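Putative ADP-Ribosyltransferase Scabin (Streptomyces scabiei 87.22, PDB 5EWY) acts on DNA as an ADP-ribosyltransferase toxin, probably transferring the ADP-ribose of NAD+ to its target. Local coordinates at residues V85-G90 / V191-Y196; E104-V109 / S113-T118; G174-D179 / R183-S188. One frame throughout, in Å; residues are numbered along the deposited sequence.

Interaction 1 (V85-G90 / V191-Y196)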
ATOM      1  N   VAL A  85     -12.306  10.742   0.951  1.00 25.67           N
ATOM      2  CA  VAL A  85     -12.207  10.142  -0.372  1.00 24.75           C
ATOM      3  C   VAL A  85     -11.712   8.704  -0.274  1.00 24.86           C
ATOM      4  O   VAL A  85     -12.291   7.789  -0.873  1.00 25.80           O
ATOM      5  CB  VAL A  85     -11.259  10.997  -1.238  1.00 27.88           C
ATOM      6  CG1 VAL A  85     -11.109  10.374  -2.618  1.00 32.17           C
ATOM      7  CG2 VAL A  85     -11.750  12.455  -1.309  1.00 32.64           C
ATOM      8  N   VAL A  86     -10.626   8.487   0.469  1.00 22.01           N
ATOM      9  CA  VAL A  86     -10.040   7.154   0.563  1.00 22.48           C
ATOM     10  C   VAL A  86     -10.990   6.173   1.244  1.00 22.38           C
ATOM     11  O   VAL A  86     -11.112   5.024   0.819  1.00 21.89           O
ATOM     12  CB  VAL A  86      -8.691   7.225   1.285  1.00 19.90           C
ATOM     13  CG1 VAL A  86      -8.130   5.829   1.544  1.00 20.11           C
ATOM     14  CG2 VAL A  86      -7.691   8.007   0.484  1.00 21.94           C
ATOM     15  N   PHE A  87     -11.691   6.600   2.288  1.00 22.88           N
ATOM     16  CA  PHE A  87     -12.591   5.652   2.936  1.00 23.37           C
ATOM     17  C   PHE A  87     -13.768   5.303   2.033  1.00 26.48           C
ATOM     18  O   PHE A  87     -14.316   4.206   2.135  1.00 27.94           O
ATOM     19  CB  PHE A  87     -13.093   6.204   4.267  1.00 25.25           C
ATOM     20  CG  PHE A  87     -12.029   6.350   5.320  1.00 21.76           C
ATOM     21  CD1 PHE A  87     -10.747   5.830   5.156  1.00 20.26           C
ATOM     22  CD2 PHE A  87     -12.334   6.992   6.510  1.00 23.90           C
ATOM     23  CE1 PHE A  87      -9.769   5.991   6.155  1.00 20.71           C
ATOM     24  CE2 PHE A  87     -11.371   7.131   7.500  1.00 25.04           C
ATOM     25  CZ  PHE A  87     -10.110   6.632   7.329  1.00 20.59           C
ATOM     26  N   GLU A  88     -14.175   6.204   1.143  1.00 24.92           N
ATOM     27  CA  GLU A  88     -15.249   5.876   0.225  1.00 28.86           C
ATOM     28  C   GLU A  88     -14.772   5.002  -0.936  1.00 29.36           C
ATOM     29  O   GLU A  88     -15.461   4.047  -1.315  1.00 34.34           O
ATOM     30  CB  GLU A  88     -15.877   7.172  -0.280  1.00 29.18           C
ATOM     31  CG  GLU A  88     -17.112   6.971  -1.126  1.00 64.19           C
ATOM     32  CD  GLU A  88     -18.143   8.059  -0.905  1.00 84.55           C
ATOM     33  OE1 GLU A  88     -18.568   8.241   0.258  1.00 94.68           O
ATOM     34  OE2 GLU A  88     -18.516   8.737  -1.888  1.00 82.70           O
ATOM     35  N   GLN A  89     -13.614   5.313  -1.522  1.00 28.45           N
ATOM     36  CA  GLN A  89     -13.171   4.679  -2.763  1.00 26.68           C
ATOM     37  C   GLN A  89     -12.128   3.600  -2.570  1.00 25.01           C
ATOM     38  O   GLN A  89     -11.863   2.854  -3.518  1.00 27.94           O
ATOM     39  CB  GLN A  89     -12.455   5.693  -3.660  1.00 35.21           C
ATOM     40  CG  GLN A  89     -13.242   6.808  -4.154  1.00 43.72           C
ATOM     41  CD  GLN A  89     -12.395   7.731  -5.011  1.00 38.13           C
ATOM     42  OE1 GLN A  89     -11.181   7.543  -5.190  1.00 31.97           O
ATOM     43  NE2 GLN A  89     -13.026   8.727  -5.539  1.00 37.79           N
ATOM     44  N   GLY A  90     -11.496   3.541  -1.412  1.00 24.14           N
ATOM     45  CA  GLY A  90     -10.253   2.789  -1.295  1.00 21.38           C
ATOM     46  C   GLY A  90      -9.135   3.559  -1.982  1.00 21.40           C
ATOM     47  O   GLY A  90      -9.261   4.750  -2.266  1.00 24.31           O
ATOM     48  N   VAL A 191      -8.421   8.784  12.597  1.00 20.86           N
ATOM     49  CA  VAL A 191      -9.803   8.405  12.296  1.00 22.45           C
ATOM     50  C   VAL A 191      -9.810   6.965  11.814  1.00 20.96           C
ATOM     51  O   VAL A 191      -9.003   6.582  10.961  1.00 19.67           O
ATOM     52  CB  VAL A 191     -10.409   9.301  11.192  1.00 25.21           C
ATOM     53  CG1 VAL A 191     -11.878   8.975  10.951  1.00 30.02           C
ATOM     54  CG2 VAL A 191     -10.257  10.780  11.544  1.00 35.95           C
ATOM     55  N   GLY A 192     -10.712   6.153  12.369  1.00 20.25           N
ATOM     56  CA  GLY A 192     -10.934   4.838  11.825  1.00 20.47           C
ATOM     57  C   GLY A 192     -11.877   4.861  10.640  1.00 20.29           C
ATOM     58  O   GLY A 192     -12.839   5.621  10.587  1.00 23.02           O
ATOM     59  N   ASN A 193     -11.601   3.962   9.698  1.00 19.69           N
ATOM     60  CA  ASN A 193     -12.450   3.813   8.523  1.00 20.89           C
ATOM     61  C   ASN A 193     -13.689   3.008   8.891  1.00 21.30           C
ATOM     62  O   ASN A 193     -13.558   1.852   9.314  1.00 22.27           O
ATOM     63  CB  ASN A 193     -11.648   3.113   7.423  1.00 21.32           C
ATOM     64  CG  ASN A 193     -12.462   2.813   6.190  1.00 19.45           C
ATOM     65  OD1 ASN A 193     -13.569   3.320   6.016  1.00 21.27           O
ATOM     66  ND2 ASN A 193     -11.907   1.991   5.313  1.00 22.04           N
ATOM     67  N   PRO A 194     -14.894   3.568   8.767  1.00 22.02           N
ATOM     68  CA  PRO A 194     -16.098   2.791   9.115  1.00 24.52           C
ATOM     69  C   PRO A 194     -16.279   1.543   8.274  1.00 25.48           C
ATOM     70  O   PRO A 194     -17.020   0.631   8.677  1.00 28.49           O
ATOM     71  CB  PRO A 194     -17.243   3.795   8.913  1.00 27.81           C
ATOM     72  CG  PRO A 194     -16.721   4.808   8.012  1.00 29.66           C
ATOM     73  CD  PRO A 194     -15.239   4.913   8.284  1.00 25.85           C
ATOM     74  N   HIS A 195     -15.612   1.450   7.138  1.00 23.86           N
ATOM     75  CA  HIS A 195     -15.743   0.331   6.216  1.00 23.72           C
ATOM     76  C   HIS A 195     -14.689  -0.753   6.409  1.00 21.34           C
ATOM     77  O   HIS A 195     -14.726  -1.764   5.696  1.00 24.31           O
ATOM     78  CB  HIS A 195     -15.698   0.853   4.781  1.00 26.58           C
ATOM     79  CG  HIS A 195     -16.777   1.830   4.478  1.00 32.59           C
ATOM     80  ND1 HIS A 195     -16.527   3.122   4.074  1.00 33.87           N
ATOM     81  CD2 HIS A 195     -18.123   1.701   4.529  1.00 32.26           C
ATOM     82  CE1 HIS A 195     -17.675   3.747   3.886  1.00 28.68           C
ATOM     83  NE2 HIS A 195     -18.657   2.908   4.152  1.00 38.10           N
ATOM     84  N   TYR A 196     -13.760  -0.583   7.355  1.00 20.86           N
ATOM     85  CA  TYR A 196     -12.752  -1.604   7.593  1.00 20.52           C
ATOM     86  C   TYR A 196     -13.416  -2.895   8.050  1.00 19.18           C
ATOM     87  O   TYR A 196     -14.273  -2.883   8.938  1.00 23.03           O
ATOM     88  CB  TYR A 196     -11.788  -1.100   8.656  1.00 20.71           C
ATOM     89  CG  TYR A 196     -10.758  -2.106   9.140  1.00 18.50           C
ATOM     90  CD1 TYR A 196     -10.073  -2.926   8.260  1.00 19.17           C
ATOM     91  CD2 TYR A 196     -10.482  -2.217  10.497  1.00 20.52           C
ATOM     92  CE1 TYR A 196      -9.119  -3.844   8.725  1.00 17.91           C
ATOM     93  CE2 TYR A 196      -9.542  -3.123  10.967  1.00 18.91           C
ATOM     94  CZ  TYR A 196      -8.870  -3.927  10.079  1.00 18.54           C
ATOM     95  OH  TYR A 196      -7.905  -4.813  10.573  1.00 17.70           O
TER
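Phe-87 and Asn-193 form a ring-on-amide stack where the end of helix 83-89 meets the chain as it leaves strand 184-192, an outer strand of the four-stranded antiparallel sheet. With CG swung anti to the backbone N (chi1 176°), the Asn-193 amide lies almost flat on the phenyl ring, the two planes only 10° apart and the side chains running in opposite directions. CB of Asn-193 sits over the middle of the face, 3.6 Å from the ring centroid of Phe-87, as a CH-pi contact. Val-191 approaches from the rim instead: its CG1 lies in the ring plane, 3.9 Å from Phe-87 CE2. Pro-194 adds an oblique touch through CD, 4.0 Å from CD2 of Phe-87. Val-172, Val-175 and Tyr-135 also pack on the ring.

Near the helix end, His-195 ND1 donates to the backbone O of Phe-87 at 3.1 Å. This bond is bent, reaching the carbonyl from 47° above its plane, and the same oxygen also bonds to Thr-169 OG1. The Asn-193 amide is held at both of its polar atoms. ND2 bonds to Val-172 O and Thr-169 OG1, while OD1 accepts from His-195 N at 3.0 Å. That last bond makes an Asx turn, superimposed on a type I beta turn from Asn-193 to Tyr-196 that follows the end of strand 184-192.

Interaction 2 (E104-V109 / S113-T118). With 5TQ (4-(8-fluoranyl-6-oxidanylidene-1,3,4,5-tetrahydrobenzo[c][1,6]naphthyridin-2-yl)butanoic acid), chain B.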
ATOM      1  N   GLU A 104      10.354  -2.122 -11.444  1.00 29.58           N
ATOM      2  CA  GLU A 104      11.576  -1.336 -11.325  1.00 30.31           C
ATOM      3  C   GLU A 104      11.398   0.041 -11.959  1.00 28.01           C
ATOM      4  O   GLU A 104      11.821   1.054 -11.390  1.00 28.78           O
ATOM      5  CB  GLU A 104      12.733  -2.094 -11.982  1.00 34.97           C
ATOM      6  CG  GLU A 104      14.100  -1.650 -11.539  1.00 38.37           C
ATOM      7  CD  GLU A 104      15.219  -2.371 -12.260  1.00 32.26           C
ATOM      8  OE1 GLU A 104      14.966  -3.144 -13.229  1.00 33.52           O
ATOM      9  OE2 GLU A 104      16.381  -2.153 -11.858  1.00 42.13           O
ATOM     10  N   SER A 105      10.763   0.094 -13.135  1.00 25.95           N
ATOM     11  CA  SER A 105      10.527   1.373 -13.804  1.00 28.17           C
ATOM     12  C   SER A 105       9.660   2.279 -12.941  1.00 28.40           C
ATOM     13  O   SER A 105       9.965   3.460 -12.773  1.00 28.75           O
ATOM     14  CB  SER A 105       9.860   1.160 -15.167  1.00 31.64           C
ATOM     15  OG  SER A 105      10.689   0.459 -16.069  1.00 35.87           O
ATOM     16  N   TYR A 106       8.583   1.725 -12.368  1.00 27.43           N
ATOM     17  CA  TYR A 106       7.637   2.506 -11.570  1.00 30.12           C
ATOM     18  C   TYR A 106       8.305   3.067 -10.319  1.00 29.29           C
ATOM     19  O   TYR A 106       8.092   4.230  -9.954  1.00 32.77           O
ATOM     20  CB  TYR A 106       6.463   1.597 -11.182  1.00 41.18           C
ATOM     21  CG  TYR A 106       5.598   2.109 -10.049  1.00 37.98           C
ATOM     22  CD1 TYR A 106       4.772   3.207 -10.230  1.00 67.32           C
ATOM     23  CD2 TYR A 106       5.591   1.482  -8.804  1.00 54.12           C
ATOM     24  CE1 TYR A 106       3.976   3.683  -9.209  1.00 82.23           C
ATOM     25  CE2 TYR A 106       4.797   1.953  -7.775  1.00 66.57           C
ATOM     26  CZ  TYR A 106       3.989   3.056  -7.986  1.00 74.23           C
ATOM     27  OH  TYR A 106       3.186   3.549  -6.978  1.00 60.45           O
ATOM     28  N   VAL A 107       9.150   2.261  -9.677  1.00 27.58           N
ATOM     29  CA  VAL A 107       9.848   2.682  -8.464  1.00 25.79           C
ATOM     30  C   VAL A 107      10.865   3.776  -8.758  1.00 27.45           C
ATOM     31  O   VAL A 107      11.048   4.709  -7.959  1.00 29.50           O
ATOM     32  CB  VAL A 107      10.520   1.455  -7.825  1.00 28.17           C
ATOM     33  CG1 VAL A 107      11.563   1.872  -6.763  1.00 27.70           C
ATOM     34  CG2 VAL A 107       9.457   0.535  -7.230  1.00 25.17           C
ATOM     35  N   LEU A 108      11.583   3.657  -9.871  1.00 28.12           N
ATOM     36  CA  LEU A 108      12.665   4.587 -10.154  1.00 32.65           C
ATOM     37  C   LEU A 108      12.151   5.896 -10.736  1.00 35.56           C
ATOM     38  O   LEU A 108      12.686   6.964 -10.428  1.00 36.73           O
ATOM     39  CB  LEU A 108      13.655   3.957 -11.138  1.00 30.94           C
ATOM     40  CG  LEU A 108      14.951   4.755 -11.285  1.00 47.12           C
ATOM     41  CD1 LEU A 108      15.787   4.635 -10.028  1.00 57.57           C
ATOM     42  CD2 LEU A 108      15.745   4.297 -12.499  1.00 69.35           C
ATOM     43  N   VAL A 109      11.129   5.830 -11.582  1.00 31.93           N
ATOM     44  CA  VAL A 109      10.655   6.973 -12.359  1.00 35.19           C
ATOM     45  C   VAL A 109       9.156   7.058 -12.152  1.00 41.77           C
ATOM     46  O   VAL A 109       8.405   6.242 -12.701  1.00 46.23           O
ATOM     47  CB  VAL A 109      10.980   6.829 -13.852  1.00 33.28           C
ATOM     48  CG1 VAL A 109      10.349   7.964 -14.646  1.00 45.92           C
ATOM     49  CG2 VAL A 109      12.477   6.807 -14.059  1.00 38.76           C
ATOM     50  N   SER A 113       0.705   4.068 -13.098  1.00 26.60           N
ATOM     51  CA  SER A 113       0.905   2.629 -13.012  1.00 26.41           C
ATOM     52  C   SER A 113      -0.364   1.941 -12.531  1.00 27.26           C
ATOM     53  O   SER A 113      -1.308   2.608 -12.080  1.00 25.75           O
ATOM     54  CB  SER A 113       2.055   2.346 -12.057  1.00 26.39           C
ATOM     55  OG  SER A 113       1.577   2.209 -10.726  1.00 24.19           O
ATOM     56  N   PRO A 114      -0.422   0.610 -12.633  1.00 24.87           N
ATOM     57  CA  PRO A 114      -1.537  -0.152 -12.056  1.00 25.44           C
ATOM     58  C   PRO A 114      -1.398  -0.389 -10.567  1.00 21.56           C
ATOM     59  O   PRO A 114      -2.236  -1.096  -9.991  1.00 24.57           O
ATOM     60  CB  PRO A 114      -1.437  -1.487 -12.807  1.00 31.54           C
ATOM     61  CG  PRO A 114       0.017  -1.641 -13.029  1.00 25.95           C
ATOM     62  CD  PRO A 114       0.506  -0.266 -13.370  1.00 27.53           C
ATOM     63  N   TYR A 115      -0.347   0.128  -9.951  1.00 21.46           N
ATOM     64  CA  TYR A 115       0.002  -0.197  -8.573  1.00 19.79           C
ATOM     65  C   TYR A 115      -0.361   0.937  -7.624  1.00 19.21           C
ATOM     66  O   TYR A 115      -0.284   2.120  -7.970  1.00 21.54           O
ATOM     67  CB  TYR A 115       1.516  -0.441  -8.456  1.00 20.97           C
ATOM     68  CG  TYR A 115       2.019  -1.500  -9.386  1.00 21.67           C
ATOM     69  CD1 TYR A 115       1.688  -2.835  -9.180  1.00 22.60           C
ATOM     70  CD2 TYR A 115       2.818  -1.185 -10.478  1.00 23.70           C
ATOM     71  CE1 TYR A 115       2.125  -3.820 -10.047  1.00 22.86           C
ATOM     72  CE2 TYR A 115       3.274  -2.160 -11.327  1.00 24.72           C
ATOM     73  CZ  TYR A 115       2.922  -3.476 -11.112  1.00 23.74           C
ATOM     74  OH  TYR A 115       3.367  -4.445 -11.967  1.00 26.87           O
ATOM     75  N   VAL A 116      -0.739   0.567  -6.403  1.00 18.51           N
ATOM     76  CA  VAL A 116      -0.764   1.499  -5.286  1.00 19.16           C
ATOM     77  C   VAL A 116       0.375   1.123  -4.352  1.00 17.33           C
ATOM     78  O   VAL A 116       0.426  -0.012  -3.861  1.00 18.11           O
ATOM     79  CB  VAL A 116      -2.110   1.496  -4.551  1.00 19.45           C
ATOM     80  CG1 VAL A 116      -2.036   2.346  -3.292  1.00 19.70           C
ATOM     81  CG2 VAL A 116      -3.214   2.024  -5.469  1.00 21.24           C
ATOM     82  N   SER A 117       1.255   2.078  -4.079  1.00 19.50           N
ATOM     83  CA  SER A 117       2.415   1.838  -3.235  1.00 18.29           C
ATOM     84  C   SER A 117       2.041   1.940  -1.772  1.00 16.72           C
ATOM     85  O   SER A 117       1.325   2.847  -1.353  1.00 17.89           O
ATOM     86  CB  SER A 117       3.494   2.871  -3.496  1.00 20.17           C
ATOM     87  OG  SER A 117       3.998   2.723  -4.819  1.00 25.52           O
ATOM     88  N   THR A 118       2.575   1.009  -0.990  1.00 16.43           N
ATOM     89  CA  THR A 118       2.480   1.004   0.466  1.00 15.39           C
ATOM     90  C   THR A 118       3.855   0.626   0.980  1.00 14.02           C
ATOM     91  O   THR A 118       4.747   0.248   0.219  1.00 15.66           O
ATOM     92  CB  THR A 118       1.434  -0.000   0.981  1.00 17.20           C
ATOM     93  OG1 THR A 118       1.904  -1.341   0.792  1.00 16.64           O
ATOM     94  CG2 THR A 118       0.067   0.201   0.265  1.00 17.73           C
TER
HETATM   95  N12 5TQ B 301       3.831   8.421  -4.170  1.00 27.46           N
HETATM   96  C13 5TQ B 301       2.953   9.049  -3.387  1.00 35.37           C
HETATM   97  C15 5TQ B 301       4.129   8.949  -5.539  1.00 29.38           C
HETATM   98  C17 5TQ B 301       2.105   8.695  -7.059  1.00 39.96           C
HETATM   99  C01 5TQ B 301       5.451   4.159  -0.050  1.00 19.58           C
HETATM  100  C02 5TQ B 301       6.418   3.505  -0.800  1.00 19.63           C
HETATM  101  C03 5TQ B 301       6.729   3.924  -2.089  1.00 21.12           C
HETATM  102  C04 5TQ B 301       6.048   5.000  -2.642  1.00 22.44           C
HETATM  103  C05 5TQ B 301       5.077   5.696  -1.896  1.00 20.36           C
HETATM  104  C06 5TQ B 301       4.775   5.250  -0.597  1.00 19.35           C
HETATM  105  C07 5TQ B 301       3.784   5.968   0.194  1.00 19.41           C
HETATM  106  C08 5TQ B 301       4.357   6.822  -2.443  1.00 20.85           C
HETATM  107  C09 5TQ B 301       3.394   7.451  -1.604  1.00 23.81           C
HETATM  108  N10 5TQ B 301       3.125   7.008  -0.351  1.00 18.61           N
HETATM  109  C11 5TQ B 301       4.551   7.368  -3.719  1.00 25.78           C
HETATM  110  C14 5TQ B 301       2.667   8.586  -2.144  1.00 22.58           C
HETATM  111  C16 5TQ B 301       2.985   9.642  -6.268  1.00 39.05           C
HETATM  112  C18 5TQ B 301       1.017   8.098  -6.190  1.00 44.55           C
HETATM  113  O19 5TQ B 301       3.506   5.596   1.364  1.00 17.62           O
HETATM  114  F20 5TQ B 301       7.066   2.469  -0.264  1.00 21.50           F
HETATM  115  O21 5TQ B 301      -0.161   8.048  -6.631  1.00 32.28           O
HETATM  116  O22 5TQ B 301       1.301   7.673  -5.056  1.00 26.11           O
HETATM  117  O   HOH W   1       1.029   4.572  -5.603  1.00 23.78           O
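Ser-113 meets Tyr-106 of helix 103-108 just ahead of strand 115-119, which carries Ser-117, Thr-118 and Thr-119, probably the counterpart of the Ser-Thr-Ser motif of ADP-ribosyltransferases. Its hydroxyl comes down over one face of the tyrosine ring, with OG 3.2 Å from Tyr-106 CE1. The same oxygen accepts from Tyr-115 N at 2.9 Å, closing an ST turn, so the hydroxyl over the ring is fixed by the backbone.

Tyr-115 sets its CB over that ring too, and its own ring leans across at 45°, too oblique for a stack; the centroids of Tyr-106 and Tyr-115 are 5.7 Å apart. Tyr-115 OH is hydrogen-bonded to Tyr-101 O.

Ser-117 comes at the phenol end. Tyr-106 has CG anti to its backbone N (chi1 163°), which sends the ring out from the helix. Ser-117 OG waits near the ring plane, 2.5 Å from Tyr-106 OH, very short for a hydrogen bond. Glu-160, probably the glutamate of the family's Gln-X-Glu motif (here Gln-158 to Glu-160), is hydrogen-bonded to Ser-117 OG. A water joins Tyr-106 OH, Ser-117 N and the inhibitor carboxylate: it accepts from Ser-117 N at 2.9 Å and donates to O22 of 5TQ. Meanwhile Ser-117 CB packs 3.4 Å from C04 of the tricyclic inhibitor.

Thr-118 closes the segment with its backbone O 3.2 Å from the inhibitor fluorine, F20.

Interaction 3 (G174-D179 / R183-S188)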
ATOM      1  N   GLY A 174      -7.649   2.880   8.770  1.00 17.45           N
ATOM      2  CA  GLY A 174      -7.829   4.235   9.267  1.00 18.55           C
ATOM      3  C   GLY A 174      -6.650   5.086   8.858  1.00 17.52           C
ATOM      4  O   GLY A 174      -5.865   4.692   7.997  1.00 16.80           O
ATOM      5  N   VAL A 175      -6.525   6.242   9.503  1.00 18.04           N
ATOM      6  CA  VAL A 175      -5.552   7.237   9.075  1.00 15.50           C
ATOM      7  C   VAL A 175      -5.185   8.110  10.257  1.00 16.89           C
ATOM      8  O   VAL A 175      -5.996   8.355  11.146  1.00 18.14           O
ATOM      9  CB  VAL A 175      -6.142   8.080   7.917  1.00 19.28           C
ATOM     10  CG1 VAL A 175      -7.309   8.976   8.408  1.00 22.34           C
ATOM     11  CG2 VAL A 175      -5.077   8.970   7.243  1.00 19.39           C
ATOM     12  N   CYS A 176      -3.970   8.652  10.223  1.00 17.48           N
ATOM     13  CA  CYS A 176      -3.576   9.712  11.133  1.00 16.81           C
ATOM     14  C   CYS A 176      -3.052  10.896  10.320  1.00 18.02           C
ATOM     15  O   CYS A 176      -2.154  10.712   9.472  1.00 19.18           O
ATOM     16  CB  CYS A 176      -2.479   9.250  12.117  1.00 15.81           C
ATOM     17  SG  CYS A 176      -2.996   7.964  13.268  1.00 18.21           S
ATOM     18  N   PRO A 177      -3.541  12.102  10.563  1.00 18.33           N
ATOM     19  CA  PRO A 177      -2.964  13.274   9.893  1.00 19.08           C
ATOM     20  C   PRO A 177      -1.565  13.551  10.419  1.00 22.03           C
ATOM     21  O   PRO A 177      -1.213  13.200  11.553  1.00 21.40           O
ATOM     22  CB  PRO A 177      -3.913  14.410  10.271  1.00 23.11           C
ATOM     23  CG  PRO A 177      -5.047  13.809  10.947  1.00 28.47           C
ATOM     24  CD  PRO A 177      -4.617  12.486  11.490  1.00 20.25           C
ATOM     25  N   VAL A 178      -0.782  14.226   9.588  1.00 19.58           N
ATOM     26  CA  VAL A 178       0.633  14.471   9.848  1.00 21.66           C
ATOM     27  C   VAL A 178       0.843  15.960  10.033  1.00 20.47           C
ATOM     28  O   VAL A 178       0.442  16.770   9.179  1.00 23.64           O
ATOM     29  CB  VAL A 178       1.520  13.922   8.717  1.00 22.10           C
ATOM     30  CG1 VAL A 178       2.989  14.305   8.957  1.00 22.19           C
ATOM     31  CG2 VAL A 178       1.385  12.417   8.615  1.00 22.05           C
ATOM     32  N   ASP A 179       1.515  16.327  11.117  1.00 21.09           N
ATOM     33  CA  ASP A 179       1.923  17.706  11.316  1.00 24.84           C
ATOM     34  C   ASP A 179       3.142  17.963  10.458  1.00 23.88           C
ATOM     35  O   ASP A 179       4.198  17.371  10.682  1.00 25.10           O
ATOM     36  CB  ASP A 179       2.281  17.959  12.770  1.00 23.52           C
ATOM     37  CG  ASP A 179       2.739  19.387  12.985  1.00 34.49           C
ATOM     38  OD1 ASP A 179       1.986  20.321  12.643  1.00 35.84           O
ATOM     39  OD2 ASP A 179       3.892  19.576  13.399  1.00 32.91           O
ATOM     40  N   ARG A 183       6.842  16.672  11.270  1.00 21.62           N
ATOM     41  CA  ARG A 183       6.788  15.336  10.664  1.00 21.80           C
ATOM     42  C   ARG A 183       6.382  14.284  11.697  1.00 18.86           C
ATOM     43  O   ARG A 183       6.990  13.223  11.801  1.00 21.29           O
ATOM     44  CB  ARG A 183       8.131  14.970  10.022  1.00 25.43           C
ATOM     45  CG  ARG A 183       8.585  15.958   8.948  1.00 27.02           C
ATOM     46  CD  ARG A 183      10.058  15.804   8.596  1.00 31.42           C
ATOM     47  NE  ARG A 183      10.949  15.857   9.755  1.00 31.54           N
ATOM     48  CZ  ARG A 183      11.286  16.959  10.411  1.00 35.45           C
ATOM     49  NH1 ARG A 183      10.829  18.149  10.028  1.00 38.84           N
ATOM     50  NH2 ARG A 183      12.093  16.868  11.463  1.00 45.60           N
ATOM     51  N   THR A 184       5.317  14.568  12.433  1.00 17.88           N
ATOM     52  CA  THR A 184       4.807  13.642  13.433  1.00 17.01           C
ATOM     53  C   THR A 184       3.318  13.452  13.220  1.00 20.16           C
ATOM     54  O   THR A 184       2.639  14.293  12.648  1.00 22.73           O
ATOM     55  CB  THR A 184       5.055  14.184  14.845  1.00 19.76           C
ATOM     56  OG1 THR A 184       4.412  15.452  14.987  1.00 23.72           O
ATOM     57  CG2 THR A 184       6.528  14.266  15.162  1.00 21.73           C
ATOM     58  N   GLU A 185       2.786  12.340  13.704  1.00 17.56           N
ATOM     59  CA  GLU A 185       1.353  12.104  13.600  1.00 18.32           C
ATOM     60  C   GLU A 185       0.603  12.866  14.684  1.00 20.22           C
ATOM     61  O   GLU A 185       1.056  12.947  15.832  1.00 21.16           O
ATOM     62  CB  GLU A 185       1.028  10.610  13.708  1.00 16.11           C
ATOM     63  CG  GLU A 185       1.496   9.811  12.534  1.00 16.69           C
ATOM     64  CD  GLU A 185       1.290   8.309  12.693  1.00 17.97           C
ATOM     65  OE1 GLU A 185       1.820   7.701  13.657  1.00 19.52           O
ATOM     66  OE2 GLU A 185       0.594   7.740  11.817  1.00 17.49           O
ATOM     67  N   LYS A 186      -0.549  13.423  14.308  1.00 19.47           N
ATOM     68  CA  LYS A 186      -1.442  14.114  15.233  1.00 22.28           C
ATOM     69  C   LYS A 186      -2.421  13.065  15.746  1.00 21.33           C
ATOM     70  O   LYS A 186      -3.502  12.859  15.200  1.00 20.08           O
ATOM     71  CB  LYS A 186      -2.136  15.279  14.554  1.00 25.61           C
ATOM     72  CG  LYS A 186      -1.150  16.304  13.992  1.00 26.31           C
ATOM     73  CD  LYS A 186      -1.840  17.579  13.536  1.00 30.96           C
ATOM     74  CE  LYS A 186      -2.724  17.350  12.334  1.00 50.66           C
ATOM     75  NZ  LYS A 186      -3.291  18.634  11.817  1.00 63.38           N
ATOM     76  N   MET A 187      -2.011  12.363  16.791  1.00 19.86           N
ATOM     77  CA  MET A 187      -2.701  11.131  17.159  1.00 18.92           C
ATOM     78  C   MET A 187      -4.092  11.361  17.732  1.00 23.28           C
ATOM     79  O   MET A 187      -4.918  10.448  17.660  1.00 22.76           O
ATOM     80  CB  MET A 187      -1.823  10.278  18.071  1.00 23.16           C
ATOM     81  CG  MET A 187      -0.580   9.767  17.330  1.00 21.46           C
ATOM     82  SD  MET A 187       0.219   8.391  18.150  1.00 21.02           S
ATOM     83  CE  MET A 187      -0.993   7.098  17.826  1.00 31.86           C
ATOM     84  N   SER A 188      -4.402  12.547  18.258  1.00 20.32           N
ATOM     85  CA  SER A 188      -5.771  12.797  18.677  1.00 22.53           C
ATOM     86  C   SER A 188      -6.698  13.072  17.504  1.00 25.66           C
ATOM     87  O   SER A 188      -7.913  13.197  17.703  1.00 27.61           O
ATOM     88  CB  SER A 188      -5.828  13.977  19.639  1.00 27.94           C
ATOM     89  OG  SER A 188      -5.181  13.667  20.853  1.00 26.12           O
TER
HETATM   90  O   HOH W   2      -1.981  17.988   8.871  1.00 45.24           O
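The closing end of the beta hairpin made by strands 172-179 and 184-192 is held here, and Pro-177 and Lys-186 give its straightest bond. Lys-186 N donates to Pro-177 O at 2.8 Å with an N-H...O angle of 177°. Two residues nearer the turn, Asp-179 N reaches Thr-184 O at 2.8 Å, approaching nearly end-on to the carbonyl. Between these bonds lies the non-hydrogen-bonded pair Val-178 and Glu-185, where a CA-H...O contact from Val-178 to Thr-184 O fills in.

Toward the turn the ladder gives way to a G1 beta bulge: Arg-183 and Thr-184 both face Asp-179. Asp-179 O receives two weak bonds, from Arg-183 N at 2.8 Å and from Thr-184 N at 3.5 Å. Arg-183 has the left-handed backbone conformation of the first bulge position (phi 55°), although it is not a glycine.

Val-178 and Glu-185 lie on one face of the sheet. Glu-185 stretches alongside Cys-176, bringing OE2 3.4 Å from Cys-176 CB; that oxygen is gripped by Tyr-136 OH and Asn-134 ND2, and Cys-176 is itself tied to Cys-190 by a disulfide. Asp-179 and Thr-184 point to the other face, where Thr-182 OG1 bonds both Asp-179 OD2 and Thr-184 OG1. Lys-186 bends at chi3 (-67°), bringing CE against Pro-177 CB at 3.8 Å. A water donates to Val-178 O at 2.7 Å and takes a weak bond from Lys-186 NZ.

In the fold
Interactions 1 and 3 adjoin, their centres 16 Å apart, because both use strand 184-192 and reach the same four-stranded antiparallel sheet. Val-191 N lies 2.9 Å from Val-175 O, a probable hydrogen bond, and Phe-87 also packs on Val-175 and Gly-174. Interaction 2 stands apart, about 23 Å from interaction 1 and 25 Å from interaction 3 between centres, on strand 115-119 of the second, three-stranded sheet. Along the chain, interaction 1 encloses both others, with interaction 2 closing before interaction 3 opens. Thus interaction 3 closes the hairpin at the sheet's edge, interaction 1 packs helix 83-89 on the chain leaving the last strand, and interaction 2 contributes Ser-117 and Thr-118 to the inhibitor pocket.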